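PDB 5ZB2: DNA repair protein RAD7 from Saccharomyces cerevisiae, which promotes global genome nucleotide excision repair of nontranscribed DNA as a component of the GGR complex with RAD16 and ABF1, and binds ELC1. Local coordinates for residues Ser88-Ile97 against Cys110-Ile121. Numbering follows the deposited sequence.
Sequences SFDGYKTLAI and CGQLNHESLLYI. With 9FO (3,6,9,12,15,18,21,24,27,30,33,36,39,42,45,48,51,54,57-nonadecaoxanonapentacontane-1,59-diol), chain K.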
ATOM      1  N   SER A  88      -4.016  -8.518   4.143  1.00 32.56           N
ATOM      2  CA  SER A  88      -3.409  -7.365   4.789  1.00 36.52           C
ATOM      3  C   SER A  88      -4.196  -6.098   4.473  1.00 33.67           C
ATOM      4  O   SER A  88      -5.114  -6.090   3.650  1.00 30.88           O
ATOM      5  CB  SER A  88      -1.959  -7.191   4.338  1.00 34.65           C
ATOM      6  OG  SER A  88      -1.909  -6.656   3.027  1.00 32.20           O
ATOM      7  N   PHE A  89      -3.815  -5.003   5.137  1.00 34.48           N
ATOM      8  CA  PHE A  89      -4.466  -3.726   4.864  1.00 37.01           C
ATOM      9  C   PHE A  89      -4.257  -3.301   3.418  1.00 36.96           C
ATOM     10  O   PHE A  89      -5.137  -2.666   2.826  1.00 34.00           O
ATOM     11  CB  PHE A  89      -3.956  -2.650   5.827  1.00 37.34           C
ATOM     12  CG  PHE A  89      -2.566  -2.165   5.529  1.00 39.96           C
ATOM     13  CD1 PHE A  89      -1.462  -2.921   5.881  1.00 44.90           C
ATOM     14  CD2 PHE A  89      -2.364  -0.937   4.916  1.00 41.79           C
ATOM     15  CE1 PHE A  89      -0.180  -2.470   5.615  1.00 47.72           C
ATOM     16  CE2 PHE A  89      -1.084  -0.482   4.647  1.00 44.74           C
ATOM     17  CZ  PHE A  89       0.008  -1.251   4.996  1.00 47.22           C
ATOM     18  N   ASP A  90      -3.110  -3.654   2.826  1.00 34.98           N
ATOM     19  CA  ASP A  90      -2.890  -3.365   1.413  1.00 38.86           C
ATOM     20  C   ASP A  90      -3.772  -4.238   0.531  1.00 36.78           C
ATOM     21  O   ASP A  90      -4.236  -3.794  -0.526  1.00 36.95           O
ATOM     22  CB  ASP A  90      -1.413  -3.559   1.053  1.00 41.34           C
ATOM     23  CG  ASP A  90      -0.556  -2.357   1.415  1.00 42.88           C
ATOM     24  OD1 ASP A  90      -1.108  -1.246   1.567  1.00 40.30           O
ATOM     25  OD2 ASP A  90       0.678  -2.520   1.530  1.00 44.20           O
ATOM     26  N   GLY A  91      -4.010  -5.485   0.938  1.00 36.53           N
ATOM     27  CA  GLY A  91      -4.938  -6.327   0.200  1.00 38.13           C
ATOM     28  C   GLY A  91      -6.313  -5.700   0.077  1.00 34.92           C
ATOM     29  O   GLY A  91      -6.914  -5.690  -1.001  1.00 30.80           O
ATOM     30  N   TYR A  92      -6.829  -5.157   1.184  1.00 35.04           N
ATOM     31  CA  TYR A  92      -8.137  -4.514   1.151  1.00 33.80           C
ATOM     32  C   TYR A  92      -8.122  -3.287   0.250  1.00 35.58           C
ATOM     33  O   TYR A  92      -9.092  -3.027  -0.477  1.00 35.19           O
ATOM     34  CB  TYR A  92      -8.565  -4.132   2.566  1.00 35.27           C
ATOM     35  CG  TYR A  92      -8.826  -5.312   3.474  1.00 34.55           C
ATOM     36  CD1 TYR A  92      -9.920  -6.145   3.265  1.00 34.57           C
ATOM     37  CD2 TYR A  92      -7.993  -5.586   4.549  1.00 33.67           C
ATOM     38  CE1 TYR A  92     -10.167  -7.223   4.092  1.00 34.99           C
ATOM     39  CE2 TYR A  92      -8.235  -6.663   5.384  1.00 34.59           C
ATOM     40  CZ  TYR A  92      -9.323  -7.474   5.151  1.00 33.94           C
ATOM     41  OH  TYR A  92      -9.566  -8.544   5.976  1.00 30.51           O
ATOM     42  N   LYS A  93      -7.033  -2.517   0.285  1.00 36.93           N
ATOM     43  CA  LYS A  93      -6.928  -1.340  -0.571  1.00 38.33           C
ATOM     44  C   LYS A  93      -6.908  -1.731  -2.045  1.00 38.44           C
ATOM     45  O   LYS A  93      -7.545  -1.078  -2.876  1.00 37.27           O
ATOM     46  CB  LYS A  93      -5.677  -0.539  -0.201  1.00 39.28           C
ATOM     47  CG  LYS A  93      -5.760   0.140   1.165  1.00 38.84           C
ATOM     48  CD  LYS A  93      -4.388   0.316   1.823  1.00 38.82           C
ATOM     49  CE  LYS A  93      -3.495   1.281   1.050  1.00 42.15           C
ATOM     50  NZ  LYS A  93      -2.162   1.453   1.700  1.00 41.80           N
ATOM     51  N   THR A  94      -6.187  -2.802  -2.389  1.00 37.08           N
ATOM     52  CA  THR A  94      -6.103  -3.209  -3.789  1.00 40.23           C
ATOM     53  C   THR A  94      -7.449  -3.721  -4.287  1.00 38.24           C
ATOM     54  O   THR A  94      -7.868  -3.405  -5.408  1.00 38.48           O
ATOM     55  CB  THR A  94      -5.020  -4.279  -3.971  1.00 42.16           C
ATOM     56  OG1 THR A  94      -3.767  -3.793  -3.473  1.00 43.37           O
ATOM     57  CG2 THR A  94      -4.862  -4.646  -5.441  1.00 44.79           C
ATOM     58  N   LEU A  95      -8.143  -4.510  -3.464  1.00 38.76           N
ATOM     59  CA  LEU A  95      -9.482  -4.970  -3.820  1.00 38.11           C
ATOM     60  C   LEU A  95     -10.385  -3.792  -4.173  1.00 40.01           C
ATOM     61  O   LEU A  95     -11.059  -3.796  -5.209  1.00 40.85           O
ATOM     62  CB  LEU A  95     -10.073  -5.778  -2.662  1.00 38.48           C
ATOM     63  CG  LEU A  95     -11.518  -6.256  -2.827  1.00 36.71           C
ATOM     64  CD1 LEU A  95     -11.609  -7.304  -3.929  1.00 38.01           C
ATOM     65  CD2 LEU A  95     -12.057  -6.795  -1.511  1.00 34.82           C
ATOM     66  N   ALA A  96     -10.401  -2.765  -3.322  1.00 38.45           N
ATOM     67  CA  ALA A  96     -11.251  -1.607  -3.579  1.00 39.08           C
ATOM     68  C   ALA A  96     -10.873  -0.922  -4.887  1.00 42.07           C
ATOM     69  O   ALA A  96     -11.748  -0.472  -5.635  1.00 43.02           O
ATOM     70  CB  ALA A  96     -11.163  -0.618  -2.418  1.00 38.05           C
ATOM     71  N   ILE A  97      -9.574  -0.829  -5.180  1.00 41.21           N
ATOM     72  CA  ILE A  97      -9.138  -0.143  -6.392  1.00 42.29           C
ATOM     73  C   ILE A  97      -9.575  -0.914  -7.633  1.00 44.05           C
ATOM     74  O   ILE A  97      -9.968  -0.316  -8.642  1.00 44.22           O
ATOM     75  CB  ILE A  97      -7.612   0.071  -6.357  1.00 46.54           C
ATOM     76  CG1 ILE A  97      -7.236   1.087  -5.272  1.00 47.46           C
ATOM     77  CG2 ILE A  97      -7.075   0.517  -7.714  1.00 50.47           C
ATOM     78  CD1 ILE A  97      -7.817   2.479  -5.467  1.00 49.11           C
ATOM     79  N   CYS A 110     -11.939 -10.191   9.445  1.00 31.95           N
ATOM     80  CA  CYS A 110     -11.106  -9.181   8.785  1.00 34.20           C
ATOM     81  C   CYS A 110     -10.250  -8.432   9.809  1.00 31.23           C
ATOM     82  O   CYS A 110     -10.278  -7.207   9.918  1.00 30.75           O
ATOM     83  CB  CYS A 110     -11.985  -8.221   7.986  1.00 33.50           C
ATOM     84  SG  CYS A 110     -13.303  -7.388   8.952  1.00 33.47           S
ATOM     85  N   GLY A 111      -9.438  -9.197  10.540  1.00 31.64           N
ATOM     86  CA  GLY A 111      -8.691  -8.632  11.656  1.00 33.47           C
ATOM     87  C   GLY A 111      -7.718  -7.532  11.271  1.00 30.98           C
ATOM     88  O   GLY A 111      -7.428  -6.648  12.083  1.00 29.99           O
ATOM     89  N   GLN A 112      -7.196  -7.563  10.045  1.00 29.39           N
ATOM     90  CA  GLN A 112      -6.181  -6.600   9.626  1.00 33.31           C
ATOM     91  C   GLN A 112      -6.767  -5.358   8.967  1.00 33.82           C
ATOM     92  O   GLN A 112      -6.015  -4.431   8.647  1.00 31.64           O
ATOM     93  CB  GLN A 112      -5.183  -7.266   8.670  1.00 33.78           C
ATOM     94  CG  GLN A 112      -4.518  -8.499   9.261  1.00 33.44           C
ATOM     95  CD  GLN A 112      -3.361  -9.003   8.425  1.00 37.41           C
ATOM     96  OE1 GLN A 112      -2.496  -8.230   8.012  1.00 37.11           O
ATOM     97  NE2 GLN A 112      -3.336 -10.311   8.175  1.00 35.19           N
ATOM     98  N   LEU A 113      -8.079  -5.310   8.760  1.00 33.04           N
ATOM     99  CA  LEU A 113      -8.705  -4.116   8.209  1.00 35.97           C
ATOM    100  C   LEU A 113      -8.483  -2.938   9.150  1.00 33.46           C
ATOM    101  O   LEU A 113      -8.887  -2.983  10.315  1.00 34.03           O
ATOM    102  CB  LEU A 113     -10.198  -4.368   7.996  1.00 35.65           C
ATOM    103  CG  LEU A 113     -10.951  -3.357   7.127  1.00 39.76           C
ATOM    104  CD1 LEU A 113     -12.200  -3.992   6.541  1.00 47.03           C
ATOM    105  CD2 LEU A 113     -11.335  -2.120   7.912  1.00 43.33           C
ATOM    106  N   ASN A 114      -7.834  -1.887   8.653  1.00 35.70           N
ATOM    107  CA  ASN A 114      -7.492  -0.732   9.474  1.00 37.57           C
ATOM    108  C   ASN A 114      -8.156   0.527   8.922  1.00 37.99           C
ATOM    109  O   ASN A 114      -8.939   0.489   7.968  1.00 35.70           O
ATOM    110  CB  ASN A 114      -5.970  -0.562   9.579  1.00 36.03           C
ATOM    111  CG  ASN A 114      -5.311  -0.148   8.262  1.00 38.44           C
ATOM    112  OD1 ASN A 114      -5.977   0.096   7.249  1.00 35.67           O
ATOM    113  ND2 ASN A 114      -3.985  -0.055   8.283  1.00 41.08           N
ATOM    114  N   HIS A 115      -7.829   1.652   9.559  1.00 37.41           N
ATOM    115  CA  HIS A 115      -8.402   2.945   9.202  1.00 40.91           C
ATOM    116  C   HIS A 115      -8.324   3.193   7.698  1.00 40.99           C
ATOM    117  O   HIS A 115      -9.338   3.441   7.039  1.00 39.00           O
ATOM    118  CB  HIS A 115      -7.668   4.042   9.982  1.00 43.07           C
ATOM    119  CG  HIS A 115      -8.127   5.434   9.672  1.00 52.48           C
ATOM    120  ND1 HIS A 115      -9.051   6.104  10.445  1.00 54.00           N
ATOM    121  CD2 HIS A 115      -7.762   6.296   8.693  1.00 61.41           C
ATOM    122  CE1 HIS A 115      -9.246   7.313   9.948  1.00 51.73           C
ATOM    123  NE2 HIS A 115      -8.477   7.454   8.884  1.00 53.04           N
ATOM    124  N   GLU A 116      -7.115   3.121   7.139  1.00 40.96           N
ATOM    125  CA  GLU A 116      -6.942   3.397   5.716  1.00 41.92           C
ATOM    126  C   GLU A 116      -7.718   2.401   4.862  1.00 38.08           C
ATOM    127  O   GLU A 116      -8.320   2.779   3.851  1.00 37.10           O
ATOM    128  CB  GLU A 116      -5.454   3.377   5.365  1.00 39.84           C
ATOM    129  CG  GLU A 116      -5.146   3.610   3.897  1.00 42.63           C
ATOM    130  CD  GLU A 116      -3.653   3.620   3.613  1.00 44.92           C
ATOM    131  OE1 GLU A 116      -3.191   4.561   2.939  1.00 46.37           O
ATOM    132  OE2 GLU A 116      -2.942   2.693   4.065  1.00 41.36           O
ATOM    133  N   SER A 117      -7.719   1.123   5.253  1.00 38.46           N
ATOM    134  CA  SER A 117      -8.455   0.117   4.492  1.00 37.98           C
ATOM    135  C   SER A 117      -9.945   0.435   4.460  1.00 35.86           C
ATOM    136  O   SER A 117     -10.588   0.332   3.409  1.00 34.91           O
ATOM    137  CB  SER A 117      -8.227  -1.272   5.091  1.00 35.06           C
ATOM    138  OG  SER A 117      -6.853  -1.593   5.133  1.00 39.34           O
ATOM    139  N   LEU A 118     -10.509   0.827   5.605  1.00 36.39           N
ATOM    140  CA  LEU A 118     -11.942   1.094   5.678  1.00 37.33           C
ATOM    141  C   LEU A 118     -12.328   2.292   4.817  1.00 37.74           C
ATOM    142  O   LEU A 118     -13.369   2.271   4.150  1.00 34.26           O
ATOM    143  CB  LEU A 118     -12.357   1.320   7.132  1.00 36.77           C
ATOM    144  CG  LEU A 118     -13.855   1.445   7.412  1.00 38.60           C
ATOM    145  CD1 LEU A 118     -14.620   0.214   6.937  1.00 35.86           C
ATOM    146  CD2 LEU A 118     -14.090   1.689   8.898  1.00 37.49           C
ATOM    147  N   LEU A 119     -11.505   3.348   4.816  1.00 37.53           N
ATOM    148  CA  LEU A 119     -11.831   4.536   4.032  1.00 40.86           C
ATOM    149  C   LEU A 119     -11.607   4.312   2.538  1.00 39.71           C
ATOM    150  O   LEU A 119     -12.289   4.929   1.714  1.00 40.91           O
ATOM    151  CB  LEU A 119     -11.015   5.730   4.527  1.00 43.52           C
ATOM    152  CG  LEU A 119     -11.191   6.084   6.009  1.00 45.47           C
ATOM    153  CD1 LEU A 119     -10.461   7.375   6.342  1.00 52.30           C
ATOM    154  CD2 LEU A 119     -12.658   6.196   6.396  1.00 46.05           C
ATOM    155  N   TYR A 120     -10.667   3.442   2.164  1.00 34.65           N
ATOM    156  CA  TYR A 120     -10.561   3.035   0.765  1.00 38.99           C
ATOM    157  C   TYR A 120     -11.862   2.398   0.290  1.00 39.01           C
ATOM    158  O   TYR A 120     -12.365   2.711  -0.795  1.00 40.38           O
ATOM    159  CB  TYR A 120      -9.399   2.058   0.587  1.00 39.27           C
ATOM    160  CG  TYR A 120      -8.108   2.668   0.097  1.00 42.88           C
ATOM    161  CD1 TYR A 120      -7.383   3.551   0.888  1.00 44.85           C
ATOM    162  CD2 TYR A 120      -7.590   2.327  -1.147  1.00 42.62           C
ATOM    163  CE1 TYR A 120      -6.189   4.094   0.444  1.00 47.30           C
ATOM    164  CE2 TYR A 120      -6.398   2.862  -1.599  1.00 45.48           C
ATOM    165  CZ  TYR A 120      -5.702   3.743  -0.801  1.00 48.39           C
ATOM    166  OH  TYR A 120      -4.516   4.273  -1.254  1.00 48.42           O
ATOM    167  N   ILE A 121     -12.420   1.490   1.096  1.00 37.14           N
ATOM    168  CA  ILE A 121     -13.666   0.817   0.732  1.00 37.80           C
ATOM    169  C   ILE A 121     -14.779   1.837   0.522  1.00 38.07           C
ATOM    170  O   ILE A 121     -15.512   1.788  -0.472  1.00 37.27           O
ATOM    171  CB  ILE A 121     -14.038  -0.220   1.806  1.00 36.63           C
ATOM    172  CG1 ILE A 121     -13.070  -1.397   1.739  1.00 34.78           C
ATOM    173  CG2 ILE A 121     -15.483  -0.705   1.641  1.00 36.05           C
ATOM    174  CD1 ILE A 121     -13.153  -2.328   2.919  1.00 36.51           C
TER
HETATM  175  OAA 9FO K 609      -2.602   9.768  -6.143  0.50 64.89           O
HETATM  176  CAB 9FO K 609      -2.709   8.520  -6.767  0.50 59.31           C
HETATM  177  CAC 9FO K 609      -1.439   8.238  -7.569  0.50 54.69           C
HETATM  178  OAD 9FO K 609      -1.685   7.250  -8.529  0.50 55.34           O
HETATM  179  CAE 9FO K 609      -1.754   5.947  -8.030  0.50 55.15           C
HETATM  180  CAF 9FO K 609      -2.409   5.042  -9.075  0.50 56.42           C
HETATM  181  OAG 9FO K 609      -3.063   3.986  -8.434  0.50 57.49           O
HETATM  182  CAH 9FO K 609      -4.309   4.324  -7.896  0.50 57.66           C
HETATM  183  CAI 9FO K 609      -4.450   3.645  -6.541  0.50 55.74           C
HETATM  184  OAJ 9FO K 609      -3.831   4.452  -5.582  0.50 54.91           O
HETATM  185  CAK 9FO K 609      -3.135   3.752  -4.593  0.50 53.65           C
HETATM  186  CAL 9FO K 609      -2.226   4.718  -3.840  0.50 52.67           C
HETATM  187  OAM 9FO K 609      -0.962   4.140  -3.673  0.50 50.69           O
HETATM  188  CAN 9FO K 609       0.095   5.045  -3.791  0.50 48.54           C
HETATM  189  CAO 9FO K 609       0.363   5.310  -5.265  0.50 49.49           C
HETATM  190  OAP 9FO K 609       1.674   4.934  -5.579  0.50 47.40           O
HETATM  191  CAQ 9FO K 609       1.944   4.938  -6.949  0.50 49.35           C
HETATM  192  CAR 9FO K 609       1.374   3.670  -7.570  0.50 51.41           C
HETATM  193  OAS 9FO K 609       1.917   3.467  -8.840  0.50 51.58           O
HETATM  194  CAT 9FO K 609       1.024   2.892  -9.753  0.50 54.41           C
HETATM  195  CAU 9FO K 609       0.626   1.479  -9.324  0.50 56.88           C
HETATM  196  OAV 9FO K 609      -0.765   1.409  -9.204  0.50 58.13           O
HETATM  197  CAW 9FO K 609      -1.234   0.207  -8.665  0.50 58.12           C
HETATM  198  CAX 9FO K 609      -2.750   0.289  -8.494  0.50 58.17           C
HETATM  199  OAY 9FO K 609      -3.075   0.567  -7.161  0.50 55.49           O
HETATM  200  CAZ 9FO K 609      -2.979  -0.525  -6.289  0.50 53.84           C
HETATM  201  CBA 9FO K 609      -3.611  -0.159  -4.949  0.50 52.67           C
HETATM  202  OBB 9FO K 609      -2.703  -0.352  -3.905  0.50 52.02           O
HETATM  203  CBC 9FO K 609      -1.970   0.778  -3.523  0.50 51.87           C
HETATM  204  CBD 9FO K 609      -1.220   0.455  -2.236  0.50 50.51           C
HETATM  205  OBE 9FO K 609      -0.048  -0.234  -2.553  0.50 50.57           O
HETATM  206  CBF 9FO K 609       0.189  -1.323  -1.714  0.50 49.66           C
HETATM  207  CBG 9FO K 609       1.528  -1.956  -2.074  0.50 51.08           C
HETATM  208  OBH 9FO K 609       1.895  -1.551  -3.366  0.50 51.91           O
HETATM  209  CBI 9FO K 609       2.732  -2.447  -4.047  0.50 52.42           C
HETATM  210  CBJ 9FO K 609       2.604  -2.234  -5.554  0.50 53.38           C
HETATM  211  OBK 9FO K 609       2.576  -3.486  -6.185  0.50 55.04           O
HETATM  212  CBL 9FO K 609       1.629  -3.620  -7.210  0.50 56.59           C
HETATM  213  CBM 9FO K 609       1.304  -5.099  -7.396  0.50 58.28           C
HETATM  214  OBN 9FO K 609       0.192  -5.233  -8.234  0.50 59.41           O
HETATM  215  CBO 9FO K 609      -1.036  -5.319  -7.569  0.50 57.70           C
HETATM  216  CBP 9FO K 609      -1.268  -6.741  -7.054  0.50 55.21           C
HETATM  217  OBQ 9FO K 609      -2.100  -6.660  -5.932  0.50 52.05           O
HETATM  218  CBR 9FO K 609      -1.982  -7.690  -4.993  0.50 51.47           C
HETATM  219  CBS 9FO K 609      -2.425  -7.121  -3.649  0.50 49.53           C
HETATM  220  OBT 9FO K 609      -1.496  -7.487  -2.670  0.50 48.47           O
HETATM  221  CBU 9FO K 609      -1.345  -6.556  -1.636  0.50 47.27           C
HETATM  222  CBV 9FO K 609       0.003  -6.787  -0.966  0.50 49.28           C
HETATM  223  OBW 9FO K 609       0.976  -6.070  -1.665  0.50 51.44           O
HETATM  224  CBX 9FO K 609       2.275  -6.239  -1.172  0.50 52.79           C
HETATM  225  CBY 9FO K 609       3.285  -5.761  -2.211  0.50 53.82           C
HETATM  226  OBZ 9FO K 609       2.939  -6.240  -3.480  0.50 54.73           O
HETATM  227  CCA 9FO K 609       3.991  -6.880  -4.148  0.50 55.99           C
HETATM  228  CCB 9FO K 609       3.636  -7.034  -5.625  0.50 57.50           C
HETATM  229  OCC 9FO K 609       2.944  -8.223  -5.885  0.50 58.45           O
HETATM  230  CCD 9FO K 609       1.690  -8.368  -5.281  0.50 56.13           C
HETATM  231  CCE 9FO K 609       1.888  -9.150  -3.984  0.50 55.75           C
HETATM  232  OCF 9FO K 609       0.992 -10.221  -3.903  0.50 55.14           O
HETATM  233  CCG 9FO K 609       0.841 -10.748  -2.613  0.50 54.48           C
HETATM  234  CCH 9FO K 609       2.201 -10.987  -1.954  0.50 59.37           C
HETATM  235  OCI 9FO K 609       2.074 -11.948  -0.943  0.50 64.70           O
HETATM  236  O   HOH W   1      -2.188  -5.542   7.555  1.00 35.78           O
HETATM  237  O   HOH W   2      -7.658  -9.133   7.689  1.00 34.09           O
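Lys93 NZ joins the two helices by a salt bridge to Glu116 OE2 at 2.8 Å, approached from well above the carboxylate plane. The same ammonium meets Asp90 OD1 at 2.9 Å, nearly along its C-O axis, and Asp90 of the second subunit supplies a further carboxylate, so the network spans the interface with that second copy. A bend at chi3 (66°) turns the lysine end toward these acids, while its CG sits over the centre of the Tyr120 ring, 3.6 Å from the centroid and 12° off the normal: a CH-pi contact. Glu116 OE2 also lies at the edge of the Phe89 ring, nearly coplanar with the carboxylate.

Ser117 OG is 3.1 Å from Phe89 O and 2.8 Å from Asn114 OD1; its single proton could serve either. Asn114 OD1 caps its helix through Ser117 N; Ser88 OG, also hydrogen-bonded to Asp65, caps the other through Gly91 N. Two waters bridge helix 89-97 and the turn before helix 115-121, one between Phe89 N and Gln112 OE1 (Gln112 NE2 bonds Ser85 O), the other between Tyr92 OH and Gln112 N.

Farther inward, Leu113 CB lies over one face of the Tyr92 ring, toward its rim (4.0 Å from CE2), and Ala96 CB packs on the Tyr120 backbone. Tyr120 OH is 3.5 Å from CAL of a long polyether, probably from the crystallisation liquor, that also passes Asp90, Thr94 and Ile97. The segment axes run 8.6 Å apart and 10° from parallel, as expected of successive leucine-rich repeats. The chemistry is thus graded: apolar beside strand 104-108, ionic at the subunit interface, where three acids around each lysine probably favour its protonated state.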